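Local atomic coordinates of tungsten formylmethanofuran dehydrogenase subunit E (Syntrophus aciditrophicus, PDB entry 3D00), a protein that is of uncertain function but belongs to the FmdE family implicated in microbial methanogenesis, and binds zinc through an auxiliary C-terminal treble-clef finger. Residues T58-P61 / D62-Q65; K42-P45 / E46-Y50. One frame throughout, in Å; residues are numbered along the deposited sequence.

Contact 1: residues T58-P61 / D62-Q65; sequences TCLP and DAVQ
The peptide group joining Pro61 to Asp62 has different neighbours on its two faces: Asp62 OD1 and, further out, the Gln65 amide lie on the side of one, Leu60 O and Ala63 N on that of the other. This is the first turn of helix 60-67, the helix of a beta-alpha-beta unit between strands 50-54 and 77-79, with Cys59 at the N-cap position. The bonds of this turn are uneven. Asp62 N reaches Cys59 O at 3.0 Å, but the bond is bent (131° at the hydrogen), and the donor stands above the carbonyl plane. Leu60 O is divided between Ala63 N at 3.2 Å and Val64 N at 3.4 Å, both weak bonds. One step on, the regular pattern is established: Gln65 N points almost straight at Pro61 O, 2.9 Å away and only slightly tilted from the carbonyl plane.

The Gln65 side chain starts alongside the same oxygen and runs on extended. With CG anti to the carbonyl carbon (chi1 -65°), CG comes within 3.3 Å of Pro61 O, and the amide is carried toward Asp62. The buried polar ends find further partners at the dimer interface. Asp62 OD2 bonds to His23 and to Thr71 of the second subunit, and OD1 to Gly73 N of that subunit; Gln65 OE1 takes Phe72 N of its own chain and NE2 of Gln65 of the second subunit. The carboxylate is thus fixed through both oxygens. Within the turn, the two flat groups are joined by a weak bond from Gln65 NE2 to Asp62 OD1, 3.2 Å long.

Contact 2: residues K42-P45 / E46-Y50; sequences KNLP and EGILY
Leu44 and Tyr50, flanking a surface turn, make one of the close apolar contacts here; Pro45 and Ile48 make the other. CD1 of Leu44 comes to 3.6 Å from Tyr50 CD2, approaching the ring obliquely, and the two side chains cross at about a right angle. With CG between the backbone N and the carbonyl carbon (chi1 62°), the Tyr50 ring is set beside Leu44 CD1. Both residues also lean on Leu89 of strand 86-91, so this part of the connection is laid against the sheet. Ile48 presses on Pro45 with its CG2 branch, 3.5 Å from Pro45 CB and 3.3 Å from Pro45 O; its CG1 branch passes the same oxygen and comes no nearer than 4.4 Å to Leu44 CB.

The polar side is looser: the bond that closes the turn is weak and is paralleled by a water bridge. Ile48 N bonds to Pro45 O over 3.5 Å, a long link although nearly straight at 160°. Water 1 joins the same two atoms: it donates to Pro45 O at 2.9 Å and accepts a weak bond from Ile48 N at 3.1 Å. At the outer bend Glu46, its chain extended, and Gly47 are exposed; with Ile48 they touch a crystal neighbour. Gly47 has a positive phi of 82°, a backbone shape readily adopted without a side chain. Glycine at the third position is common in type II beta turns, and the one here runs from Pro45 to Ile48 in the connection from helix 28-42 to strand 50-54.

Overall arrangement
Contact 2 runs into the start of strand 50-54 and contact 1 follows the strand; together they illustrate a contrast between interior and periphery. Contact 1 is centred about 4 Å from the centre of the chain, in the buried, dimer-facing core; contact 2 lies about 17 Å from it, at the surface, untouched by the other subunit. Their centres are about 19 Å apart and their nearest atoms about 6 Å, without touching. The loop after helix 60-67 nevertheless connects them indirectly: Tyr50 packs on Thr68 and Cys70, while Val64 O bonds with Thr68 OG1 and the Val64 side chain touches Cys70. Both lie away from the zinc held by Cys166, Cys169, Cys181 and Cys184.

Contact 1: residues T58-P61 / D62-Q65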
ATOM      1  N   THR A  58       5.420  -6.433  -5.005  1.00 46.00           N
ATOM      2  CA  THR A  58       6.211  -7.209  -4.070  1.00 46.22           C
ATOM      3  C   THR A  58       7.325  -6.377  -3.452  1.00 45.07           C
ATOM      4  O   THR A  58       8.209  -5.935  -4.144  1.00 45.29           O
ATOM      5  CB  THR A  58       6.805  -8.425  -4.794  1.00 47.78           C
ATOM      6  OG1 THR A  58       5.779  -9.024  -5.612  1.00 48.98           O
ATOM      7  CG2 THR A  58       7.356  -9.430  -3.821  1.00 46.61           C
ATOM      8  N   CYS A  59       7.280  -6.181  -2.135  1.00 43.74           N
ATOM      9  CA  CYS A  59       8.383  -5.629  -1.343  1.00 43.46           C
ATOM     10  C   CYS A  59       8.655  -4.155  -1.543  1.00 43.10           C
ATOM     11  O   CYS A  59       8.741  -3.384  -0.588  1.00 43.89           O
ATOM     12  CB  CYS A  59       9.702  -6.402  -1.591  1.00 44.32           C
ATOM     13  SG  CYS A  59       9.716  -8.029  -0.879  1.00 45.95           S
ATOM     14  N   LEU A  60       8.848  -3.781  -2.786  1.00 42.15           N
ATOM     15  CA  LEU A  60       9.260  -2.445  -3.115  1.00 42.79           C
ATOM     16  C   LEU A  60       8.314  -1.391  -2.568  1.00 41.81           C
ATOM     17  O   LEU A  60       8.783  -0.353  -2.109  1.00 41.01           O
ATOM     18  CB  LEU A  60       9.428  -2.307  -4.619  1.00 44.63           C
ATOM     19  CG  LEU A  60      10.509  -1.406  -5.219  1.00 45.29           C
ATOM     20  CD1 LEU A  60      11.726  -1.258  -4.381  1.00 46.20           C
ATOM     21  CD2 LEU A  60      10.887  -1.927  -6.599  1.00 45.56           C
ATOM     22  N   PRO A  61       6.964  -1.623  -2.605  1.00 40.85           N
ATOM     23  CA  PRO A  61       6.155  -0.592  -1.939  1.00 39.92           C
ATOM     24  C   PRO A  61       6.508  -0.252  -0.486  1.00 40.14           C
ATOM     25  O   PRO A  61       6.378   0.901  -0.105  1.00 39.27           O
ATOM     26  CB  PRO A  61       4.755  -1.176  -2.014  1.00 39.94           C
ATOM     27  CG  PRO A  61       4.750  -1.992  -3.255  1.00 38.66           C
ATOM     28  CD  PRO A  61       6.092  -2.644  -3.253  1.00 39.61           C
ATOM     29  N   ASP A  62       6.907  -1.240   0.315  1.00 39.99           N
ATOM     30  CA  ASP A  62       7.240  -0.993   1.722  1.00 39.77           C
ATOM     31  C   ASP A  62       8.501  -0.201   1.920  1.00 39.43           C
ATOM     32  O   ASP A  62       8.615   0.501   2.905  1.00 39.04           O
ATOM     33  CB  ASP A  62       7.284  -2.292   2.507  1.00 40.90           C
ATOM     34  CG  ASP A  62       5.891  -2.886   2.708  1.00 41.59           C
ATOM     35  OD1 ASP A  62       4.874  -2.240   2.363  1.00 41.32           O
ATOM     36  OD2 ASP A  62       5.809  -4.002   3.247  1.00 44.42           O
ATOM     37  N   ALA A  63       9.452  -0.291   0.977  1.00 40.28           N
ATOM     38  CA  ALA A  63      10.667   0.551   1.001  1.00 39.50           C
ATOM     39  C   ALA A  63      10.276   2.017   0.852  1.00 38.89           C
ATOM     40  O   ALA A  63      10.708   2.878   1.624  1.00 39.00           O
ATOM     41  CB  ALA A  63      11.609   0.143  -0.139  1.00 37.75           C
ATOM     42  N   VAL A  64       9.430   2.285  -0.134  1.00 39.04           N
ATOM     43  CA  VAL A  64       8.871   3.617  -0.352  1.00 37.52           C
ATOM     44  C   VAL A  64       8.077   4.078   0.888  1.00 37.66           C
ATOM     45  O   VAL A  64       8.388   5.097   1.476  1.00 37.92           O
ATOM     46  CB  VAL A  64       8.016   3.683  -1.674  1.00 38.73           C
ATOM     47  CG1 VAL A  64       7.327   5.072  -1.837  1.00 36.23           C
ATOM     48  CG2 VAL A  64       8.876   3.399  -2.886  1.00 37.17           C
ATOM     49  N   GLN A  65       7.105   3.306   1.346  1.00 37.38           N
ATOM     50  CA  GLN A  65       6.312   3.698   2.512  1.00 38.06           C
ATOM     51  C   GLN A  65       7.115   3.957   3.744  1.00 40.10           C
ATOM     52  O   GLN A  65       6.826   4.927   4.486  1.00 39.76           O
ATOM     53  CB  GLN A  65       5.252   2.676   2.782  1.00 39.50           C
ATOM     54  CG  GLN A  65       4.276   2.640   1.675  1.00 39.13           C
ATOM     55  CD  GLN A  65       3.087   1.816   1.992  1.00 40.75           C
ATOM     56  OE1 GLN A  65       1.974   2.326   2.024  1.00 40.94           O
ATOM     57  NE2 GLN A  65       3.298   0.520   2.211  1.00 38.48           N
TER

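Contact 2: residues K42-P45 / E46-Y50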
ATOM      1  N   LYS A  42      18.203  10.997  -3.928  1.00 39.16           N
ATOM      2  CA  LYS A  42      19.460  11.723  -4.149  1.00 40.59           C
ATOM      3  C   LYS A  42      19.575  12.351  -5.527  1.00 38.81           C
ATOM      4  O   LYS A  42      20.442  13.153  -5.724  1.00 37.88           O
ATOM      5  CB  LYS A  42      20.673  10.802  -3.932  1.00 41.64           C
ATOM      6  CG  LYS A  42      21.141  10.665  -2.461  1.00 43.99           C
ATOM      7  CD  LYS A  42      22.573  10.058  -2.360  1.00 45.16           C
ATOM      8  CE  LYS A  42      22.596   8.524  -2.603  1.00 46.73           C
ATOM      9  NZ  LYS A  42      23.713   8.068  -3.516  1.00 47.06           N
ATOM     10  N   ASN A  43      18.709  11.963  -6.460  1.00 38.68           N
ATOM     11  CA  ASN A  43      18.691  12.438  -7.846  1.00 37.77           C
ATOM     12  C   ASN A  43      17.438  13.266  -8.202  1.00 39.34           C
ATOM     13  O   ASN A  43      17.124  13.509  -9.369  1.00 40.63           O
ATOM     14  CB  ASN A  43      18.827  11.228  -8.782  1.00 36.57           C
ATOM     15  CG  ASN A  43      20.265  10.753  -8.895  1.00 36.10           C
ATOM     16  OD1 ASN A  43      21.040  11.290  -9.707  1.00 36.14           O
ATOM     17  ND2 ASN A  43      20.649   9.791  -8.069  1.00 35.12           N
ATOM     18  N   LEU A  44      16.729  13.729  -7.186  1.00 40.49           N
ATOM     19  CA  LEU A  44      15.663  14.692  -7.398  1.00 40.98           C
ATOM     20  C   LEU A  44      16.226  16.042  -7.001  1.00 42.21           C
ATOM     21  O   LEU A  44      17.121  16.112  -6.151  1.00 42.83           O
ATOM     22  CB  LEU A  44      14.431  14.353  -6.560  1.00 39.88           C
ATOM     23  CG  LEU A  44      13.633  13.090  -6.901  1.00 38.68           C
ATOM     24  CD1 LEU A  44      12.462  12.989  -5.988  1.00 37.51           C
ATOM     25  CD2 LEU A  44      13.186  13.107  -8.337  1.00 38.60           C
ATOM     26  N   PRO A  45      15.738  17.121  -7.632  1.00 43.81           N
ATOM     27  CA  PRO A  45      16.056  18.462  -7.129  1.00 44.82           C
ATOM     28  C   PRO A  45      15.784  18.605  -5.610  1.00 47.03           C
ATOM     29  O   PRO A  45      14.803  18.019  -5.078  1.00 45.04           O
ATOM     30  CB  PRO A  45      15.115  19.374  -7.926  1.00 44.01           C
ATOM     31  CG  PRO A  45      14.774  18.640  -9.140  1.00 43.60           C
ATOM     32  CD  PRO A  45      14.932  17.160  -8.865  1.00 43.77           C
ATOM     33  N   GLU A  46      16.642  19.393  -4.945  1.00 49.44           N
ATOM     34  CA  GLU A  46      16.639  19.552  -3.473  1.00 51.52           C
ATOM     35  C   GLU A  46      15.376  20.202  -2.932  1.00 51.80           C
ATOM     36  O   GLU A  46      14.993  21.286  -3.365  1.00 52.75           O
ATOM     37  CB  GLU A  46      17.855  20.363  -2.983  1.00 52.83           C
ATOM     38  CG  GLU A  46      18.059  20.251  -1.455  1.00 54.01           C
ATOM     39  CD  GLU A  46      18.789  21.433  -0.835  1.00 54.92           C
ATOM     40  OE1 GLU A  46      19.751  21.950  -1.459  1.00 54.33           O
ATOM     41  OE2 GLU A  46      18.379  21.852   0.287  1.00 56.72           O
ATOM     42  N   GLY A  47      14.736  19.514  -1.987  1.00 51.82           N
ATOM     43  CA  GLY A  47      13.595  20.040  -1.279  1.00 51.90           C
ATOM     44  C   GLY A  47      12.255  19.938  -1.978  1.00 52.35           C
ATOM     45  O   GLY A  47      11.264  20.449  -1.451  1.00 53.22           O
ATOM     46  N   ILE A  48      12.180  19.259  -3.129  1.00 51.99           N
ATOM     47  CA  ILE A  48      10.908  19.206  -3.892  1.00 50.65           C
ATOM     48  C   ILE A  48       9.948  18.186  -3.331  1.00 49.20           C
ATOM     49  O   ILE A  48      10.365  17.243  -2.641  1.00 49.13           O
ATOM     50  CB  ILE A  48      11.111  18.960  -5.431  1.00 50.62           C
ATOM     51  CG1 ILE A  48      11.438  17.495  -5.745  1.00 49.96           C
ATOM     52  CG2 ILE A  48      12.210  19.896  -5.974  1.00 51.10           C
ATOM     53  CD1 ILE A  48      10.896  17.031  -7.089  1.00 49.10           C
ATOM     54  N   LEU A  49       8.677  18.379  -3.679  1.00 47.91           N
ATOM     55  CA  LEU A  49       7.563  17.486  -3.307  1.00 47.00           C
ATOM     56  C   LEU A  49       7.327  16.458  -4.412  1.00 45.50           C
ATOM     57  O   LEU A  49       6.993  16.803  -5.566  1.00 44.91           O
ATOM     58  CB  LEU A  49       6.253  18.277  -3.049  1.00 47.24           C
ATOM     59  N   TYR A  50       7.482  15.187  -4.052  1.00 42.68           N
ATOM     60  CA  TYR A  50       7.485  14.137  -5.037  1.00 39.48           C
ATOM     61  C   TYR A  50       6.422  13.095  -4.732  1.00 39.39           C
ATOM     62  O   TYR A  50       6.118  12.829  -3.576  1.00 39.37           O
ATOM     63  CB  TYR A  50       8.903  13.528  -5.136  1.00 37.71           C
ATOM     64  CG  TYR A  50       9.480  12.860  -3.883  1.00 36.41           C
ATOM     65  CD1 TYR A  50       9.128  11.578  -3.551  1.00 37.14           C
ATOM     66  CD2 TYR A  50      10.407  13.503  -3.073  1.00 35.95           C
ATOM     67  CE1 TYR A  50       9.627  10.956  -2.446  1.00 36.38           C
ATOM     68  CE2 TYR A  50      10.941  12.876  -1.964  1.00 35.93           C
ATOM     69  CZ  TYR A  50      10.526  11.593  -1.659  1.00 36.60           C
ATOM     70  OH  TYR A  50      11.012  10.897  -0.576  1.00 36.98           O
TER
HETATM   71  O   HOH W   1      13.575  16.479  -2.924  1.00 47.85           O